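Local atomic coordinates of aldehyde dehydrogenase (Staphylococcus aureus, PDB entry 6K10), a protein that oxidises the aldehyde 4,4'-diaponeurosporen-4-al to 4,4'-diaponeurosporenoic acid with NAD+, a step in the biosynthesis of the carotenoid staphyloxanthin. Residues P97-P102 and K461-N466; I202-A207 and V214-G219. The protein carries 1 engineered substitution. One frame throughout, in Å; residues are numbered along the deposited sequence.

Contact 1. Residues P97-P102 and K461-N466; sequences PLYLFP and KAFFKN
Tyr99 and Phe463 alone join the two segments, as an edge-to-face aromatic pair. The phenyl ring of Phe463 pushes its CZ corner over one face of Tyr99, nearer the rim than the centre, and closes to 3.2 Å between Phe463 CZ and Tyr99 CG. Behind this corner Phe463 CE1 packs at 3.5 Å against Tyr99 CB. Ring centroids lie 4.7 Å apart with the planes at 60°. Tyr99 CG sits between its backbone N and carbonyl carbon (chi1 62°), which turns the broad side of the ring to the helix. The tyrosine belongs to a short 3-10 turn between strands 92-94 and 104-118, on the extended arm that probably corresponds to the oligomerisation arm of the family; the phenylalanine belongs to the C-terminal helix 457-465. Phe464 backs the pair, Phe463 CD2 standing 3.6 Å above the plane of the Phe464 ring, over its centre. Beyond the rings packing is sparse: Leu98, Ala462 and Asn466 are exposed, and the Asn466 amide turns back on the preceding helical turn, ND2 donating a hydrogen bond to Ala462 O at 2.6 Å. Lys461 forms a salt bridge with Glu48 of the second subunit, while Tyr99 OH makes a weak hydrogen bond with Ala405 O of that subunit.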
loop_
_atom_site.group_PDB
_atom_site.type_symbol
_atom_site.label_atom_id
_atom_site.label_comp_id
_atom_site.label_asym_id
_atom_site.label_seq_id
_atom_site.Cartn_x
_atom_site.Cartn_y
_atom_site.Cartn_z
ATOM N N PRO A 97 -4.462 -10.999 22.548
ATOM C CA PRO A 97 -3.816 -12.109 23.253
ATOM C C PRO A 97 -3.970 -11.976 24.759
ATOM O O PRO A 97 -4.152 -10.880 25.294
ATOM C CB PRO A 97 -2.350 -11.990 22.829
ATOM C CG PRO A 97 -2.190 -10.560 22.416
ATOM C CD PRO A 97 -3.499 -10.160 21.820
ATOM N N LEU A 98 -3.896 -13.124 25.439
ATOM C CA LEU A 98 -4.151 -13.170 26.876
ATOM C C LEU A 98 -3.272 -12.193 27.647
ATOM O O LEU A 98 -3.744 -11.519 28.568
ATOM C CB LEU A 98 -3.938 -14.590 27.404
ATOM C CG LEU A 98 -3.906 -14.721 28.930
ATOM C CD1 LEU A 98 -5.217 -14.260 29.563
ATOM C CD2 LEU A 98 -3.561 -16.141 29.360
ATOM N N TYR A 99 -1.990 -12.099 27.285
ATOM C CA TYR A 99 -1.074 -11.276 28.067
ATOM C C TYR A 99 -1.435 -9.796 28.024
ATOM O O TYR A 99 -0.971 -9.035 28.878
ATOM C CB TYR A 99 0.368 -11.490 27.600
ATOM C CG TYR A 99 0.660 -11.102 26.166
ATOM C CD1 TYR A 99 1.077 -9.817 25.844
ATOM C CD2 TYR A 99 0.557 -12.032 25.138
ATOM C CE1 TYR A 99 1.361 -9.461 24.538
ATOM C CE2 TYR A 99 0.845 -11.687 23.829
ATOM C CZ TYR A 99 1.241 -10.398 23.534
ATOM O OH TYR A 99 1.523 -10.045 22.234
ATOM N N LEU A 100 -2.259 -9.371 27.066
ATOM C CA LEU A 100 -2.716 -7.989 27.017
ATOM C C LEU A 100 -4.072 -7.777 27.679
ATOM O O LEU A 100 -4.481 -6.625 27.851
ATOM C CB LEU A 100 -2.779 -7.496 25.567
ATOM C CG LEU A 100 -1.440 -7.310 24.857
ATOM C CD1 LEU A 100 -1.633 -6.585 23.537
ATOM C CD2 LEU A 100 -0.462 -6.557 25.749
ATOM N N PHE A 101 -4.775 -8.847 28.045
ATOM C CA PHE A 101 -6.044 -8.741 28.763
ATOM C C PHE A 101 -5.845 -7.853 29.994
ATOM O O PHE A 101 -4.830 -7.975 30.680
ATOM C CB PHE A 101 -6.551 -10.135 29.157
ATOM C CG PHE A 101 -7.908 -10.137 29.799
ATOM C CD1 PHE A 101 -8.053 -9.916 31.159
ATOM C CD2 PHE A 101 -9.043 -10.361 29.038
ATOM C CE1 PHE A 101 -9.306 -9.910 31.744
ATOM C CE2 PHE A 101 -10.297 -10.361 29.619
ATOM C CZ PHE A 101 -10.427 -10.136 30.973
ATOM N N PRO A 102 -6.809 -6.963 30.294
ATOM C CA PRO A 102 -8.160 -6.756 29.753
ATOM C C PRO A 102 -8.285 -5.839 28.533
ATOM O O PRO A 102 -9.367 -5.297 28.309
ATOM C CB PRO A 102 -8.887 -6.118 30.935
ATOM C CG PRO A 102 -7.827 -5.288 31.580
ATOM C CD PRO A 102 -6.540 -6.061 31.428
ATOM N N LYS A 461 11.367 -11.793 30.652
ATOM C CA LYS A 461 12.139 -12.616 29.726
ATOM C C LYS A 461 11.487 -13.978 29.535
ATOM O O LYS A 461 11.367 -14.468 28.406
ATOM C CB LYS A 461 13.576 -12.780 30.220
ATOM C CG LYS A 461 14.391 -13.735 29.359
ATOM C CD LYS A 461 15.882 -13.635 29.636
ATOM C CE LYS A 461 16.651 -14.625 28.774
ATOM N NZ LYS A 461 18.118 -14.569 29.008
ATOM N N ALA A 462 11.057 -14.605 30.634
ATOM C CA ALA A 462 10.402 -15.904 30.535
ATOM C C ALA A 462 9.156 -15.828 29.663
ATOM O O ALA A 462 8.858 -16.764 28.911
ATOM C CB ALA A 462 10.054 -16.424 31.930
ATOM N N PHE A 463 8.424 -14.714 29.734
ATOM C CA PHE A 463 7.234 -14.556 28.904
ATOM C C PHE A 463 7.584 -14.589 27.420
ATOM O O PHE A 463 6.947 -15.301 26.636
ATOM C CB PHE A 463 6.509 -13.255 29.245
ATOM C CG PHE A 463 5.534 -12.831 28.186
ATOM C CD1 PHE A 463 4.346 -13.519 28.008
ATOM C CD2 PHE A 463 5.821 -11.767 27.348
ATOM C CE1 PHE A 463 3.455 -13.143 27.026
ATOM C CE2 PHE A 463 4.932 -11.386 26.365
ATOM C CZ PHE A 463 3.751 -12.075 26.202
ATOM N N PHE A 464 8.590 -13.813 27.013
ATOM C CA PHE A 464 8.942 -13.741 25.600
ATOM C C PHE A 464 9.647 -14.994 25.096
ATOM O O PHE A 464 9.796 -15.149 23.879
ATOM C CB PHE A 464 9.820 -12.518 25.332
ATOM C CG PHE A 464 9.082 -11.212 25.419
ATOM C CD1 PHE A 464 8.195 -10.838 24.424
ATOM C CD2 PHE A 464 9.286 -10.354 26.485
ATOM C CE1 PHE A 464 7.515 -9.635 24.498
ATOM C CE2 PHE A 464 8.609 -9.153 26.566
ATOM C CZ PHE A 464 7.723 -8.793 25.571
ATOM N N LYS A 465 10.071 -15.891 25.987
ATOM C CA LYS A 465 10.778 -17.099 25.589
ATOM C C LYS A 465 10.018 -18.382 25.900
ATOM O O LYS A 465 10.535 -19.470 25.622
ATOM C CB LYS A 465 12.161 -17.140 26.252
ATOM C CG LYS A 465 13.043 -15.972 25.845
ATOM C CD LYS A 465 14.477 -16.167 26.285
ATOM C CE LYS A 465 15.185 -17.175 25.402
ATOM N NZ LYS A 465 16.517 -17.537 25.956
ATOM N N ASN A 466 8.818 -18.293 26.465
ATOM C CA ASN A 466 7.952 -19.461 26.605
ATOM C C ASN A 466 6.825 -19.397 25.580
ATOM O O ASN A 466 7.040 -19.000 24.434
ATOM C CB ASN A 466 7.375 -19.562 28.019
ATOM C CG ASN A 466 8.383 -20.077 29.029
ATOM O OD1 ASN A 466 8.299 -21.222 29.477
ATOM N ND2 ASN A 466 9.340 -19.233 29.395
#

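Contact 2. Residues I202-A207 and V214-G219; sequences IVYQAA and VTLEMG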
loop_
_atom_site.group_PDB
_atom_site.type_symbol
_atom_site.label_atom_id
_atom_site.label_comp_id
_atom_site.label_asym_id
_atom_site.label_seq_id
_atom_site.Cartn_x
_atom_site.Cartn_y
_atom_site.Cartn_z
ATOM N N ILE A 202 5.666 10.787 -13.531
ATOM C CA ILE A 202 5.447 12.196 -13.206
ATOM C C ILE A 202 4.486 12.326 -12.028
ATOM O O ILE A 202 4.722 13.099 -11.092
ATOM C CB ILE A 202 4.929 12.959 -14.442
ATOM C CG1 ILE A 202 5.965 12.925 -15.565
ATOM C CG2 ILE A 202 4.561 14.397 -14.081
ATOM C CD1 ILE A 202 5.449 13.458 -16.895
ATOM N N VAL A 203 3.381 11.578 -12.067
ATOM C CA VAL A 203 2.406 11.589 -10.976
ATOM C C VAL A 203 3.074 11.225 -9.658
ATOM O O VAL A 203 2.841 11.858 -8.622
ATOM C CB VAL A 203 1.244 10.626 -11.295
ATOM C CG1 VAL A 203 0.345 10.440 -10.082
ATOM C CG2 VAL A 203 0.450 11.122 -12.494
ATOM N N TYR A 204 3.931 10.209 -9.685
ATOM C CA TYR A 204 4.472 9.645 -8.458
ATOM C C TYR A 204 5.642 10.452 -7.909
ATOM O O TYR A 204 5.883 10.422 -6.698
ATOM C CB TYR A 204 4.849 8.186 -8.724
ATOM C CG TYR A 204 5.333 7.402 -7.535
ATOM C CD1 TYR A 204 4.544 7.272 -6.406
ATOM C CD2 TYR A 204 6.514 6.679 -7.591
ATOM C CE1 TYR A 204 4.959 6.521 -5.324
ATOM C CE2 TYR A 204 6.933 5.913 -6.520
ATOM C CZ TYR A 204 6.153 5.841 -5.387
ATOM O OH TYR A 204 6.571 5.079 -4.319
ATOM N N GLN A 205 6.356 11.189 -8.761
ATOM C CA GLN A 205 7.344 12.137 -8.258
ATOM C C GLN A 205 6.669 13.366 -7.663
ATOM O O GLN A 205 7.108 13.885 -6.629
ATOM C CB GLN A 205 8.305 12.539 -9.377
ATOM C CG GLN A 205 9.217 11.412 -9.840
ATOM C CD GLN A 205 9.994 11.768 -11.094
ATOM O OE1 GLN A 205 9.800 11.167 -12.150
ATOM N NE2 GLN A 205 10.876 12.753 -10.983
ATOM N N ALA A 206 5.596 13.844 -8.300
ATOM C CA ALA A 206 4.863 14.990 -7.773
ATOM C C ALA A 206 4.234 14.662 -6.426
ATOM O O ALA A 206 4.311 15.453 -5.478
ATOM C CB ALA A 206 3.793 15.430 -8.772
ATOM N N ALA A 207 3.604 13.490 -6.327
ATOM C CA ALA A 207 2.997 13.076 -5.067
ATOM C C ALA A 207 4.042 12.916 -3.973
ATOM O O ALA A 207 3.776 13.214 -2.803
ATOM C CB ALA A 207 2.227 11.771 -5.264
ATOM N N VAL A 214 -0.049 6.753 -3.090
ATOM C CA VAL A 214 -0.574 6.562 -4.435
ATOM C C VAL A 214 -0.885 5.098 -4.696
ATOM O O VAL A 214 -0.367 4.189 -4.044
ATOM C CB VAL A 214 0.395 7.047 -5.536
ATOM C CG1 VAL A 214 0.864 8.468 -5.277
ATOM C CG2 VAL A 214 1.556 6.081 -5.659
ATOM N N THR A 215 -1.748 4.891 -5.684
ATOM C CA THR A 215 -1.867 3.633 -6.401
ATOM C C THR A 215 -1.603 3.921 -7.871
ATOM O O THR A 215 -2.193 4.844 -8.441
ATOM C CB THR A 215 -3.249 3.002 -6.210
ATOM O OG1 THR A 215 -3.337 2.438 -4.895
ATOM C CG2 THR A 215 -3.483 1.908 -7.240
ATOM N N LEU A 216 -0.699 3.154 -8.473
ATOM C CA LEU A 216 -0.323 3.332 -9.870
ATOM C C LEU A 216 -0.610 2.048 -10.635
ATOM O O LEU A 216 -0.076 0.988 -10.296
ATOM C CB LEU A 216 1.155 3.710 -9.999
ATOM C CG LEU A 216 1.681 4.873 -9.156
ATOM C CD1 LEU A 216 3.192 4.976 -9.307
ATOM C CD2 LEU A 216 1.007 6.192 -9.522
ATOM N N GLU A 217 -1.453 2.149 -11.659
ATOM C CA GLU A 217 -1.742 1.057 -12.585
ATOM C C GLU A 217 -1.088 1.418 -13.908
ATOM O O GLU A 217 -1.590 2.285 -14.628
ATOM C CB GLU A 217 -3.254 0.862 -12.752
ATOM C CG GLU A 217 -3.991 0.466 -11.484
ATOM C CD GLU A 217 -3.972 -1.029 -11.218
ATOM O OE1 GLU A 217 -3.549 -1.791 -12.111
ATOM O OE2 GLU A 217 -4.377 -1.449 -10.109
ATOM N N MET A 218 0.037 0.782 -14.218
ATOM C CA MET A 218 0.766 1.196 -15.411
ATOM C C MET A 218 0.845 0.073 -16.445
ATOM O O MET A 218 -0.155 -0.620 -16.678
ATOM C CB MET A 218 2.145 1.730 -15.017
ATOM C CG MET A 218 2.023 3.023 -14.193
ATOM S SD MET A 218 3.507 3.712 -13.436
ATOM C CE MET A 218 4.047 2.374 -12.380
ATOM N N GLY A 219 1.998 -0.103 -17.089
ATOM C CA GLY A 219 2.040 -0.870 -18.314
ATOM C C GLY A 219 3.219 -1.830 -18.369
ATOM O O GLY A 219 3.731 -2.301 -17.350
#
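Tyr204, on helix 197-209, meets both Val214 and Leu216 of strand 214-217, and its side chain crosses each of theirs at about a right angle. Its CG lies anti to the backbone N (chi1 -175°), swinging the ring out across the strand. One methyl of Val214 reaches the ortho and meta carbons, with CG2 at 3.3 Å from Tyr204 CD1. Leu216 instead brings CD1 obliquely to the CB-CG end of the tyrosine, 3.7 Å from Tyr204 CB; this methyl also makes an off-centre CH-pi contact, 4.2 Å from the ring centroid and 30° off its normal. Leu216 has an extended outer torsion (chi2 173°) that splits its branches between two helix residues, CD2 standing a looser 4.3 Å from Val203 CG1. The other Val214 methyl, CG1, touches Ala207 CB at 3.6 Å, one helical turn after Val203. Helix and strand run nearly antiparallel, and the axes of segments 202-207 and 214-217 come within 9.7 Å, as the second half of the beta-alpha-beta unit that starts with strand 190-194. Thr215 points away from the helix, and Glu217, predicted to be an active-site residue, follows directly after Leu216. No hydrogen bond crosses the interface; the one polar group in these touching side chains, Tyr204 OH, bonds Val212 O of the second subunit, so between these segments the contact is purely apolar packing, while the phenol ties the unit to the second subunit.

How the contacts relate
Contact 2 is a buried contact, its centre about 13 Å from the centre of the chain, whereas contact 1 is a surface contact, its centre about 43 Å from that point, between the projecting arm and the C-terminal helix. They share no helix or strand, but the loop 97-102 leads into strand 104-118, which belongs to the same sheet as strand 214-217. Their nearest atoms are about 30 Å apart, and contact 2 is nested within the long loop of chain that contact 1 closes. Contact 1 rests on one aromatic pair, contact 2 on aliphatic methyls packing against one another and against a tyrosine. Both also touch the second subunit, contact 1 with a salt bridge from Lys461 besides its weak hydrogen bond.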